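Glycine betaine/carnitine/choline ABC transporter (Staphylococcus aureus subsp. aureus Mu50, PDB 3O66) probably binds glycine betaine, carnitine, choline or a related quaternary ammonium compound and delivers it to an ABC transporter for uptake. Local coordinates at residues N228-L231 with R232-E236; S251-Q254 with R255-Y258; E273-K277 with H278-D282. All blocks are in the same frame, centred on the assembly; numbering follows the deposited sequence.

Contact 1: residues N228-L231 with R232-E236; sequences NELL and RQHPE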
ATOM      1  N   ASN A 228      15.957 -14.999  -0.972  1.00 25.63           N
ATOM      2  CA  ASN A 228      17.267 -14.990  -1.612  1.00 26.99           C
ATOM      3  C   ASN A 228      17.643 -16.357  -2.210  1.00 27.87           C
ATOM      4  O   ASN A 228      18.433 -16.430  -3.170  1.00 27.95           O
ATOM      5  CB  ASN A 228      18.337 -14.396  -0.666  1.00 27.96           C
ATOM      6  CG  ASN A 228      18.103 -12.908  -0.436  1.00 27.34           C
ATOM      7  OD1 ASN A 228      17.492 -12.243  -1.277  1.00 28.46           O
ATOM      8  ND2 ASN A 228      18.554 -12.384   0.698  1.00 27.28           N
ATOM      9  N   GLU A 229      17.027 -17.422  -1.695  1.00 28.16           N
ATOM     10  CA  GLU A 229      17.163 -18.750  -2.317  1.00 29.84           C
ATOM     11  C   GLU A 229      16.714 -18.666  -3.790  1.00 28.43           C
ATOM     12  O   GLU A 229      17.418 -19.144  -4.674  1.00 28.83           O
ATOM     13  CB  GLU A 229      16.371 -19.828  -1.560  1.00 30.62           C
ATOM     14  CG  GLU A 229      16.460 -21.228  -2.207  1.00 36.61           C
ATOM     15  CD  GLU A 229      15.600 -22.299  -1.509  1.00 43.36           C
ATOM     16  OE1 GLU A 229      14.655 -21.941  -0.772  1.00 44.09           O
ATOM     17  OE2 GLU A 229      15.864 -23.514  -1.718  1.00 48.57           O
ATOM     18  N   LEU A 230      15.563 -18.038  -4.044  1.00 27.01           N
ATOM     19  CA  LEU A 230      15.063 -17.888  -5.419  1.00 26.71           C
ATOM     20  C   LEU A 230      15.984 -16.986  -6.243  1.00 27.06           C
ATOM     21  O   LEU A 230      16.309 -17.290  -7.425  1.00 28.17           O
ATOM     22  CB  LEU A 230      13.626 -17.318  -5.436  1.00 25.71           C
ATOM     23  CG  LEU A 230      13.125 -16.878  -6.818  1.00 24.58           C
ATOM     24  CD1 LEU A 230      12.974 -18.084  -7.766  1.00 23.36           C
ATOM     25  CD2 LEU A 230      11.812 -16.122  -6.694  1.00 25.24           C
ATOM     26  N   LEU A 231      16.398 -15.871  -5.639  1.00 26.09           N
ATOM     27  CA  LEU A 231      17.268 -14.914  -6.319  1.00 26.77           C
ATOM     28  C   LEU A 231      18.659 -15.499  -6.595  1.00 29.18           C
ATOM     29  O   LEU A 231      19.324 -15.112  -7.563  1.00 29.90           O
ATOM     30  CB  LEU A 231      17.359 -13.606  -5.522  1.00 26.03           C
ATOM     31  CG  LEU A 231      16.035 -12.831  -5.334  1.00 25.47           C
ATOM     32  CD1 LEU A 231      16.335 -11.480  -4.705  1.00 27.06           C
ATOM     33  CD2 LEU A 231      15.257 -12.629  -6.644  1.00 25.35           C
ATOM     34  N   ARG A 232      19.105 -16.432  -5.757  1.00 31.01           N
ATOM     35  CA  ARG A 232      20.372 -17.120  -6.037  1.00 32.92           C
ATOM     36  C   ARG A 232      20.247 -18.123  -7.175  1.00 34.51           C
ATOM     37  O   ARG A 232      21.153 -18.251  -8.010  1.00 35.23           O
ATOM     38  CB  ARG A 232      20.957 -17.753  -4.766  1.00 33.92           C
ATOM     39  CG  ARG A 232      21.567 -16.707  -3.837  1.00 33.87           C
ATOM     40  CD  ARG A 232      22.260 -17.298  -2.624  1.00 35.08           C
ATOM     41  NE  ARG A 232      21.338 -18.060  -1.786  1.00 35.77           N
ATOM     42  CZ  ARG A 232      20.737 -17.600  -0.690  1.00 34.23           C
ATOM     43  NH1 ARG A 232      20.954 -16.372  -0.248  1.00 32.97           N
ATOM     44  NH2 ARG A 232      19.916 -18.392  -0.028  1.00 34.44           N
ATOM     45  N   GLN A 233      19.114 -18.813  -7.221  1.00 35.18           N
ATOM     46  CA  GLN A 233      18.832 -19.753  -8.285  1.00 36.97           C
ATOM     47  C   GLN A 233      18.638 -19.053  -9.647  1.00 36.05           C
ATOM     48  O   GLN A 233      19.105 -19.566 -10.664  1.00 35.95           O
ATOM     49  CB  GLN A 233      17.605 -20.595  -7.918  1.00 37.70           C
ATOM     50  CG  GLN A 233      17.222 -21.602  -8.976  1.00 42.71           C
ATOM     51  CD  GLN A 233      16.374 -22.733  -8.415  1.00 48.72           C
ATOM     52  OE1 GLN A 233      15.412 -22.497  -7.678  1.00 51.99           O
ATOM     53  NE2 GLN A 233      16.730 -23.966  -8.759  1.00 51.69           N
ATOM     54  N   HIS A 234      17.946 -17.906  -9.655  1.00 33.96           N
ATOM     55  CA  HIS A 234      17.679 -17.150 -10.876  1.00 33.86           C
ATOM     56  C   HIS A 234      18.019 -15.666 -10.699  1.00 33.19           C
ATOM     57  O   HIS A 234      17.103 -14.851 -10.516  1.00 31.22           O
ATOM     58  CB  HIS A 234      16.197 -17.265 -11.261  1.00 33.91           C
ATOM     59  CG  HIS A 234      15.739 -18.668 -11.479  1.00 35.51           C
ATOM     60  ND1 HIS A 234      16.037 -19.374 -12.624  1.00 37.78           N
ATOM     61  CD2 HIS A 234      15.004 -19.499 -10.702  1.00 36.67           C
ATOM     62  CE1 HIS A 234      15.525 -20.591 -12.533  1.00 38.30           C
ATOM     63  NE2 HIS A 234      14.895 -20.691 -11.375  1.00 37.28           N
ATOM     64  N   PRO A 235      19.323 -15.309 -10.756  1.00 34.07           N
ATOM     65  CA  PRO A 235      19.751 -13.918 -10.541  1.00 34.18           C
ATOM     66  C   PRO A 235      19.012 -12.883 -11.387  1.00 33.00           C
ATOM     67  O   PRO A 235      18.879 -11.739 -10.949  1.00 32.86           O
ATOM     68  CB  PRO A 235      21.232 -13.932 -10.936  1.00 35.77           C
ATOM     69  CG  PRO A 235      21.665 -15.349 -10.724  1.00 37.17           C
ATOM     70  CD  PRO A 235      20.470 -16.203 -11.040  1.00 35.51           C
ATOM     71  N   GLU A 236      18.533 -13.306 -12.558  0.70 33.01           N
ATOM     72  CA  GLU A 236      17.844 -12.422 -13.514  0.70 32.56           C
ATOM     73  C   GLU A 236      16.546 -11.844 -12.961  0.70 30.68           C
ATOM     74  O   GLU A 236      16.090 -10.781 -13.399  0.70 29.42           O
ATOM     75  CB  GLU A 236      17.591 -13.147 -14.856  0.70 33.62           C
ATOM     76  CG  GLU A 236      16.691 -14.421 -14.804  0.70 36.43           C
ATOM     77  CD  GLU A 236      17.418 -15.718 -14.418  0.70 40.50           C
ATOM     78  OE1 GLU A 236      18.542 -15.686 -13.874  0.70 41.39           O
ATOM     79  OE2 GLU A 236      16.838 -16.797 -14.661  0.70 43.34           O
TER
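Arg232 folds its side chain back over the first turn of helix 228-233, so that its guanidinium lies above the backbone of Asn228 and Glu229. Asn228 O sits under the centre of that flat group, 3.5 Å from its plane, and Glu229 N lies under the same face nearer the rim. NH1 of Arg232 reaches CB of Asn228 at 3.3 Å. The chain gets there by a bend at chi3 (-61°) after an extended start. The same Asn228 O accepts the backbone bond from Arg232 N, at 2.7 Å. Asp103 forms a salt bridge with NH2 of Arg232 and also meets Asn228, while Thr105 bonds OD1 of Asn228.

Leu231 contributes mainly its carbonyl. Pro235 has no N-H to offer it, and CA of Pro235 makes a C-H...O contact with Leu231 O at 3.2 Å. One residue earlier, His234 N still bonds Leu230 O at 2.8 Å. CD1 of Leu230 meets the edge of the His234 ring at CD2, 3.8 Å away.

The helix gives out at His234; the proline after it offers a weak C-H donor. At its start, the arginine's charge is probably balanced in part by Asp103, its flat face resting on the peptide.

Contact 2: residues S251-Q254 with R255-Y258; sequences SEMQ and RLNY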
ATOM      1  N   SER A 251      -0.640   8.201  -6.606  1.00 20.30           N
ATOM      2  CA  SER A 251      -1.705   8.617  -7.550  1.00 20.93           C
ATOM      3  C   SER A 251      -1.975   7.523  -8.600  1.00 20.32           C
ATOM      4  O   SER A 251      -3.104   7.249  -8.969  1.00 20.77           O
ATOM      5  CB  SER A 251      -1.272   9.896  -8.293  1.00 21.54           C
ATOM      6  OG  SER A 251      -1.139  10.995  -7.397  1.00 26.09           O
ATOM      7  N   GLU A 252      -0.914   6.881  -9.071  0.50 19.88           N
ATOM      8  CA  GLU A 252      -1.056   5.821 -10.070  0.50 19.28           C
ATOM      9  C   GLU A 252      -1.692   4.564  -9.473  0.50 19.53           C
ATOM     10  O   GLU A 252      -2.522   3.929 -10.118  0.50 19.20           O
ATOM     11  CB  GLU A 252       0.300   5.485 -10.701  0.50 18.92           C
ATOM     12  CG  GLU A 252       0.213   4.566 -11.897  0.50 17.69           C
ATOM     13  CD  GLU A 252      -0.542   5.185 -13.066  0.50 21.43           C
ATOM     14  OE1 GLU A 252      -0.717   6.429 -13.106  0.50 19.93           O
ATOM     15  OE2 GLU A 252      -0.928   4.409 -13.971  0.50 23.48           O
HETATM   16  N   MSE A 253      -1.320   4.216  -8.244  1.00 19.89           N
HETATM   17  CA  MSE A 253      -1.930   3.054  -7.561  1.00 20.25           C
HETATM   18  C   MSE A 253      -3.411   3.307  -7.335  1.00 20.48           C
HETATM   19  O   MSE A 253      -4.197   2.369  -7.440  1.00 21.16           O
HETATM   20  CB  MSE A 253      -1.255   2.778  -6.208  1.00 19.55           C
HETATM   21  CG  MSE A 253      -1.599   1.384  -5.580  1.00 20.37           C
HETATM   22 SE   MSE A 253      -0.982  -0.107  -6.728  0.75 22.96          SE
HETATM   23  CE  MSE A 253      -2.702  -0.698  -7.457  1.00 19.87           C
ATOM     24  N   GLN A 254      -3.777   4.546  -6.984  1.00 19.52           N
ATOM     25  CA  GLN A 254      -5.188   4.910  -6.855  1.00 20.17           C
ATOM     26  C   GLN A 254      -5.913   4.651  -8.171  1.00 20.36           C
ATOM     27  O   GLN A 254      -6.972   3.995  -8.182  1.00 21.92           O
ATOM     28  CB  GLN A 254      -5.363   6.370  -6.441  1.00 19.84           C
ATOM     29  CG  GLN A 254      -4.908   6.691  -4.993  1.00 19.48           C
ATOM     30  CD  GLN A 254      -4.594   8.159  -4.837  1.00 20.41           C
ATOM     31  OE1 GLN A 254      -4.770   8.937  -5.784  1.00 19.66           O
ATOM     32  NE2 GLN A 254      -4.141   8.560  -3.648  1.00 19.20           N
ATOM     33  N   ARG A 255      -5.318   5.115  -9.280  1.00 19.92           N
ATOM     34  CA  ARG A 255      -5.896   4.903 -10.605  1.00 20.61           C
ATOM     35  C   ARG A 255      -6.018   3.434 -10.979  1.00 20.57           C
ATOM     36  O   ARG A 255      -7.029   3.019 -11.560  1.00 21.11           O
ATOM     37  CB  ARG A 255      -5.128   5.654 -11.730  1.00 21.62           C
ATOM     38  CG  ARG A 255      -5.439   7.165 -11.798  1.00 23.87           C
ATOM     39  CD  ARG A 255      -4.702   7.846 -12.989  1.00 25.01           C
ATOM     40  NE  ARG A 255      -3.265   7.949 -12.726  1.00 26.28           N
ATOM     41  CZ  ARG A 255      -2.690   8.925 -12.021  1.00 25.34           C
ATOM     42  NH1 ARG A 255      -1.382   8.910 -11.839  1.00 24.64           N
ATOM     43  NH2 ARG A 255      -3.419   9.904 -11.480  1.00 25.71           N
ATOM     44  N   LEU A 256      -4.985   2.652 -10.687  1.00 20.23           N
ATOM     45  CA  LEU A 256      -5.007   1.230 -11.007  1.00 20.71           C
ATOM     46  C   LEU A 256      -6.066   0.542 -10.171  1.00 20.40           C
ATOM     47  O   LEU A 256      -6.838  -0.268 -10.681  1.00 21.50           O
ATOM     48  CB  LEU A 256      -3.621   0.594 -10.756  1.00 19.74           C
ATOM     49  CG  LEU A 256      -2.542   1.062 -11.736  1.00 23.82           C
ATOM     50  CD1 LEU A 256      -1.175   0.560 -11.242  1.00 23.80           C
ATOM     51  CD2 LEU A 256      -2.842   0.622 -13.200  1.00 26.35           C
ATOM     52  N   ASN A 257      -6.121   0.868  -8.882  1.00 19.41           N
ATOM     53  CA  ASN A 257      -7.171   0.271  -8.032  1.00 20.22           C
ATOM     54  C   ASN A 257      -8.569   0.599  -8.559  1.00 20.90           C
ATOM     55  O   ASN A 257      -9.481  -0.236  -8.495  1.00 21.54           O
ATOM     56  CB  ASN A 257      -7.044   0.716  -6.589  1.00 20.05           C
ATOM     57  CG  ASN A 257      -6.022  -0.094  -5.830  1.00 22.05           C
ATOM     58  OD1 ASN A 257      -5.845  -1.309  -6.084  1.00 23.82           O
ATOM     59  ND2 ASN A 257      -5.314   0.558  -4.913  1.00 22.92           N
ATOM     60  N   TYR A 258      -8.734   1.811  -9.081  1.00 21.25           N
ATOM     61  CA  TYR A 258     -10.032   2.242  -9.607  1.00 23.32           C
ATOM     62  C   TYR A 258     -10.433   1.362 -10.796  1.00 24.56           C
ATOM     63  O   TYR A 258     -11.619   1.000 -10.960  1.00 25.53           O
ATOM     64  CB  TYR A 258      -9.967   3.721 -10.009  1.00 23.43           C
ATOM     65  CG  TYR A 258     -11.203   4.305 -10.677  1.00 28.88           C
ATOM     66  CD1 TYR A 258     -12.482   4.024 -10.210  1.00 33.27           C
ATOM     67  CD2 TYR A 258     -11.068   5.206 -11.737  1.00 33.22           C
ATOM     68  CE1 TYR A 258     -13.623   4.583 -10.820  1.00 35.52           C
ATOM     69  CE2 TYR A 258     -12.181   5.776 -12.346  1.00 38.25           C
ATOM     70  CZ  TYR A 258     -13.452   5.462 -11.882  1.00 38.90           C
ATOM     71  OH  TYR A 258     -14.533   6.033 -12.500  1.00 43.72           O
TER
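Arg255 grips Glu252 side-on with two nitrogens in one of the glutamate's two conformers, and both bonds end on the same oxygen. NH1 of Arg255 lies 2.9 Å from OE1 of Glu252 and NE of Arg255 lies 3.0 Å from it. OE1 is in the guanidinium plane, so the arginine uses its edge. The carboxylate is turned differently: the two planes are 55° apart, NH1 meets OE1 nearly along its C-O axis, and NE comes from above the carboxylate plane. Glu252 bends at chi2 (64°) and Arg255 at chi3 (-72°), which brings the two charged ends together. Ser251 O lies over the centre of one guanidinium face, 3.5 Å above its plane.

Backbone bonds continue the helix beneath, including Asn257 N to Met253 O at 2.8 Å. Met253 is present as selenomethionine. Its side chain bends toward the next turn, and CE touches CB of Leu256 at 3.7 Å and OD1 of Asn257 at 3.5 Å. ND2 of Asn257 donates to Thr198 O and Glu20 OE1, and an acetate ion, probably from the crystallisation liquor, lies about 3 Å from this side chain.

Further out, Met253 packs on Ile23 and Ile24 of helix 19-35, and Leu256 on Val270 of helix 267-277. This is an i to i+3 salt bridge on the outer side of an amphipathic helix, whose apolar side packs into a periplasmic-binding-protein fold.

Contact 3: residues E273-K277 with H278-D282; sequences EFLKK and HHYFD
The Phe274 ring carries His278 over one face, with CD2 of His278 3.7 Å above its plane and toward the rim. The two rings are oblique, their planes 54° apart. Phe281 presents its own edge to Phe274, and CZ of Phe281 comes within 3.6 Å of CE2 of Phe274. CB of His278 lies over one face of the Phe281 ring, so the three residues form a compact aromatic cluster. With CG of Phe274 opposite the backbone nitrogen (chi1 -177°), its ring lies beside the end of the helix, within reach of both partners.

Leu275 serves the other rings. Its CB lies over one face of Tyr280, 4.1 Å from the ring centroid, a CH-pi contact. Its CD2 touches CE2 of Phe281. The Tyr280 ring is also stacked with His34 of helix 19-35. Lys276 runs alongside Tyr280 in the same direction and brings NZ to the ring edge, 2.9 Å from OH of Tyr280.

The backbone closes helix 267-277 with a Schellman motif. Tyr280 N bonds Leu275 O at 2.9 Å, nearly straight at 169°, and His279 N bonds Lys276 O. His279, at C-prime, has the positive phi that this turn needs. A water at the edge of the His278 ring, in its plane, bonds NE2 of His278; its link to NZ of Lys277 is unusually short and doubtful.

Beyond the turn, Lys243 holds Tyr280 O and makes a salt bridge with Asp282, which also bonds His34. The helix end is thus capped by its own backbone and flanked by aromatic and aliphatic contacts. Lys277 NZ, 4.4 Å from NE2 of His278, would probably disfavour a second positive charge on that imidazole.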
ATOM      1  N   GLU A 273      -2.405  -4.247 -19.049  1.00 24.59           N
ATOM      2  CA  GLU A 273      -2.565  -2.973 -19.732  1.00 25.17           C
ATOM      3  C   GLU A 273      -1.501  -1.947 -19.301  1.00 24.36           C
ATOM      4  O   GLU A 273      -0.923  -1.240 -20.157  1.00 23.90           O
ATOM      5  CB  GLU A 273      -4.000  -2.434 -19.582  1.00 26.18           C
ATOM      6  CG  GLU A 273      -5.013  -3.319 -20.284  1.00 30.00           C
ATOM      7  CD  GLU A 273      -6.456  -2.801 -20.246  1.00 35.41           C
ATOM      8  OE1 GLU A 273      -6.776  -1.838 -19.494  1.00 36.49           O
ATOM      9  OE2 GLU A 273      -7.276  -3.390 -20.985  1.00 37.04           O
ATOM     10  N   PHE A 274      -1.226  -1.918 -18.000  1.00 23.20           N
ATOM     11  CA  PHE A 274      -0.183  -1.066 -17.433  1.00 23.42           C
ATOM     12  C   PHE A 274       1.191  -1.454 -18.017  1.00 22.89           C
ATOM     13  O   PHE A 274       1.950  -0.592 -18.471  1.00 23.30           O
ATOM     14  CB  PHE A 274      -0.177  -1.169 -15.907  1.00 22.53           C
ATOM     15  CG  PHE A 274       0.819  -0.261 -15.238  1.00 22.28           C
ATOM     16  CD1 PHE A 274       0.558   1.104 -15.122  1.00 21.69           C
ATOM     17  CD2 PHE A 274       1.992  -0.784 -14.716  1.00 22.88           C
ATOM     18  CE1 PHE A 274       1.467   1.974 -14.488  1.00 24.85           C
ATOM     19  CE2 PHE A 274       2.941   0.066 -14.060  1.00 23.79           C
ATOM     20  CZ  PHE A 274       2.666   1.452 -13.951  1.00 24.69           C
ATOM     21  N   LEU A 275       1.489  -2.746 -18.022  1.00 22.26           N
ATOM     22  CA  LEU A 275       2.757  -3.210 -18.552  1.00 22.59           C
ATOM     23  C   LEU A 275       2.908  -2.840 -20.021  1.00 23.47           C
ATOM     24  O   LEU A 275       3.975  -2.381 -20.432  1.00 23.17           O
ATOM     25  CB  LEU A 275       2.943  -4.726 -18.392  1.00 22.54           C
ATOM     26  CG  LEU A 275       3.211  -5.146 -16.968  1.00 22.92           C
ATOM     27  CD1 LEU A 275       3.123  -6.680 -16.800  1.00 22.56           C
ATOM     28  CD2 LEU A 275       4.578  -4.543 -16.459  1.00 24.94           C
ATOM     29  N   LYS A 276       1.838  -3.028 -20.805  1.00 23.72           N
ATOM     30  CA  LYS A 276       1.909  -2.696 -22.231  1.00 25.50           C
ATOM     31  C   LYS A 276       2.113  -1.194 -22.438  1.00 24.98           C
ATOM     32  O   LYS A 276       2.882  -0.782 -23.291  1.00 24.14           O
ATOM     33  CB  LYS A 276       0.658  -3.180 -22.973  1.00 26.39           C
ATOM     34  CG  LYS A 276       0.616  -4.701 -23.128  1.00 29.70           C
ATOM     35  CD  LYS A 276      -0.433  -5.102 -24.170  1.00 35.93           C
ATOM     36  CE  LYS A 276      -0.521  -6.635 -24.396  1.00 40.79           C
ATOM     37  NZ  LYS A 276       0.771  -7.373 -24.192  1.00 41.48           N
ATOM     38  N   LYS A 277       1.440  -0.389 -21.624  1.00 25.33           N
ATOM     39  CA  LYS A 277       1.546   1.078 -21.698  1.00 26.71           C
ATOM     40  C   LYS A 277       3.001   1.523 -21.484  1.00 25.81           C
ATOM     41  O   LYS A 277       3.436   2.526 -22.042  1.00 26.04           O
ATOM     42  CB  LYS A 277       0.648   1.713 -20.620  1.00 27.50           C
ATOM     43  CG  LYS A 277       0.505   3.217 -20.718  1.00 31.19           C
ATOM     44  CD  LYS A 277      -0.271   3.797 -19.521  1.00 37.00           C
ATOM     45  CE  LYS A 277       0.031   5.279 -19.360  1.00 39.54           C
ATOM     46  NZ  LYS A 277      -0.507   5.846 -18.061  1.00 41.26           N
ATOM     47  N   HIS A 278       3.737   0.780 -20.659  1.00 24.45           N
ATOM     48  CA  HIS A 278       5.124   1.110 -20.385  1.00 23.62           C
ATOM     49  C   HIS A 278       6.136   0.190 -21.088  1.00 24.02           C
ATOM     50  O   HIS A 278       7.296   0.168 -20.687  1.00 25.10           O
ATOM     51  CB  HIS A 278       5.371   1.189 -18.875  1.00 23.47           C
ATOM     52  CG  HIS A 278       4.643   2.317 -18.214  1.00 23.95           C
ATOM     53  ND1 HIS A 278       5.160   3.590 -18.148  1.00 21.80           N
ATOM     54  CD2 HIS A 278       3.443   2.366 -17.586  1.00 24.63           C
ATOM     55  CE1 HIS A 278       4.315   4.382 -17.516  1.00 22.31           C
ATOM     56  NE2 HIS A 278       3.257   3.666 -17.171  1.00 23.52           N
ATOM     57  N   HIS A 279       5.711  -0.566 -22.112  1.00 23.52           N
ATOM     58  CA  HIS A 279       6.638  -1.404 -22.908  1.00 25.49           C
ATOM     59  C   HIS A 279       7.433  -2.347 -21.985  1.00 25.46           C
ATOM     60  O   HIS A 279       8.614  -2.611 -22.226  1.00 26.23           O
ATOM     61  CB  HIS A 279       7.569  -0.488 -23.770  1.00 25.82           C
ATOM     62  CG  HIS A 279       8.252  -1.187 -24.912  1.00 30.28           C
ATOM     63  ND1 HIS A 279       9.629  -1.215 -25.059  1.00 32.04           N
ATOM     64  CD2 HIS A 279       7.746  -1.876 -25.966  1.00 31.18           C
ATOM     65  CE1 HIS A 279       9.936  -1.900 -26.153  1.00 34.15           C
ATOM     66  NE2 HIS A 279       8.813  -2.319 -26.717  1.00 33.91           N
ATOM     67  N   TYR A 280       6.766  -2.837 -20.929  1.00 25.28           N
ATOM     68  CA  TYR A 280       7.337  -3.735 -19.920  1.00 25.62           C
ATOM     69  C   TYR A 280       8.602  -3.169 -19.292  1.00 25.97           C
ATOM     70  O   TYR A 280       9.478  -3.930 -18.863  1.00 25.99           O
ATOM     71  CB  TYR A 280       7.618  -5.118 -20.506  1.00 26.12           C
ATOM     72  CG  TYR A 280       6.378  -5.817 -20.941  1.00 26.82           C
ATOM     73  CD1 TYR A 280       5.784  -6.780 -20.123  1.00 26.92           C
ATOM     74  CD2 TYR A 280       5.756  -5.479 -22.148  1.00 28.40           C
ATOM     75  CE1 TYR A 280       4.605  -7.434 -20.524  1.00 27.89           C
ATOM     76  CE2 TYR A 280       4.585  -6.114 -22.556  1.00 30.70           C
ATOM     77  CZ  TYR A 280       4.010  -7.086 -21.730  1.00 30.06           C
ATOM     78  OH  TYR A 280       2.857  -7.726 -22.140  1.00 31.45           O
ATOM     79  N   PHE A 281       8.715  -1.841 -19.277  1.00 26.78           N
ATOM     80  CA  PHE A 281       9.886  -1.164 -18.705  1.00 28.65           C
ATOM     81  C   PHE A 281      11.230  -1.620 -19.309  1.00 30.96           C
ATOM     82  O   PHE A 281      12.268  -1.657 -18.633  1.00 31.46           O
ATOM     83  CB  PHE A 281       9.839  -1.266 -17.169  1.00 28.05           C
ATOM     84  CG  PHE A 281       8.556  -0.693 -16.574  1.00 27.56           C
ATOM     85  CD1 PHE A 281       8.374   0.695 -16.489  1.00 26.75           C
ATOM     86  CD2 PHE A 281       7.526  -1.524 -16.156  1.00 27.26           C
ATOM     87  CE1 PHE A 281       7.201   1.242 -15.965  1.00 23.77           C
ATOM     88  CE2 PHE A 281       6.324  -0.987 -15.613  1.00 26.45           C
ATOM     89  CZ  PHE A 281       6.167   0.397 -15.513  1.00 24.80           C
ATOM     90  N   ASP A 282      11.192  -1.952 -20.592  1.00 32.45           N
ATOM     91  CA  ASP A 282      12.373  -2.409 -21.332  1.00 35.59           C
ATOM     92  C   ASP A 282      13.340  -1.274 -21.748  1.00 36.98           C
ATOM     93  O   ASP A 282      13.049  -0.076 -21.678  1.00 36.67           O
ATOM     94  CB  ASP A 282      11.930  -3.172 -22.577  1.00 36.46           C
ATOM     95  CG  ASP A 282      11.466  -4.591 -22.266  1.00 37.93           C
ATOM     96  OD1 ASP A 282      11.859  -5.129 -21.224  1.00 39.36           O
ATOM     97  OD2 ASP A 282      10.714  -5.173 -23.080  1.00 41.02           O
ATOM     98  OXT ASP A 282      14.463  -1.549 -22.182  1.00 38.88           O
TER
HETATM   99  O   HOH W   1       1.031   5.160 -16.267  1.00 36.77           O

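Overall arrangement
From the N terminus the chain first builds the strands and most helices of both lobes. Contact 1 follows strand 222-227 and carries the chain through the short helix 228-233 and its end turn. Contact 2 comes next, within helix 250-261, and contact 3 finishes the chain at the end of helix 267-277. The three run in series; none nests or crosses, and each spans a local turn without closing a long loop. Contacts 2 and 3 touch: Phe274 packs on Glu252 and Leu256, joining consecutive helices, and both contacts lean on helix 19-35. Contact 1 stands apart, its nearest atoms about 11 Å from contact 3 and about 20 Å from contact 2.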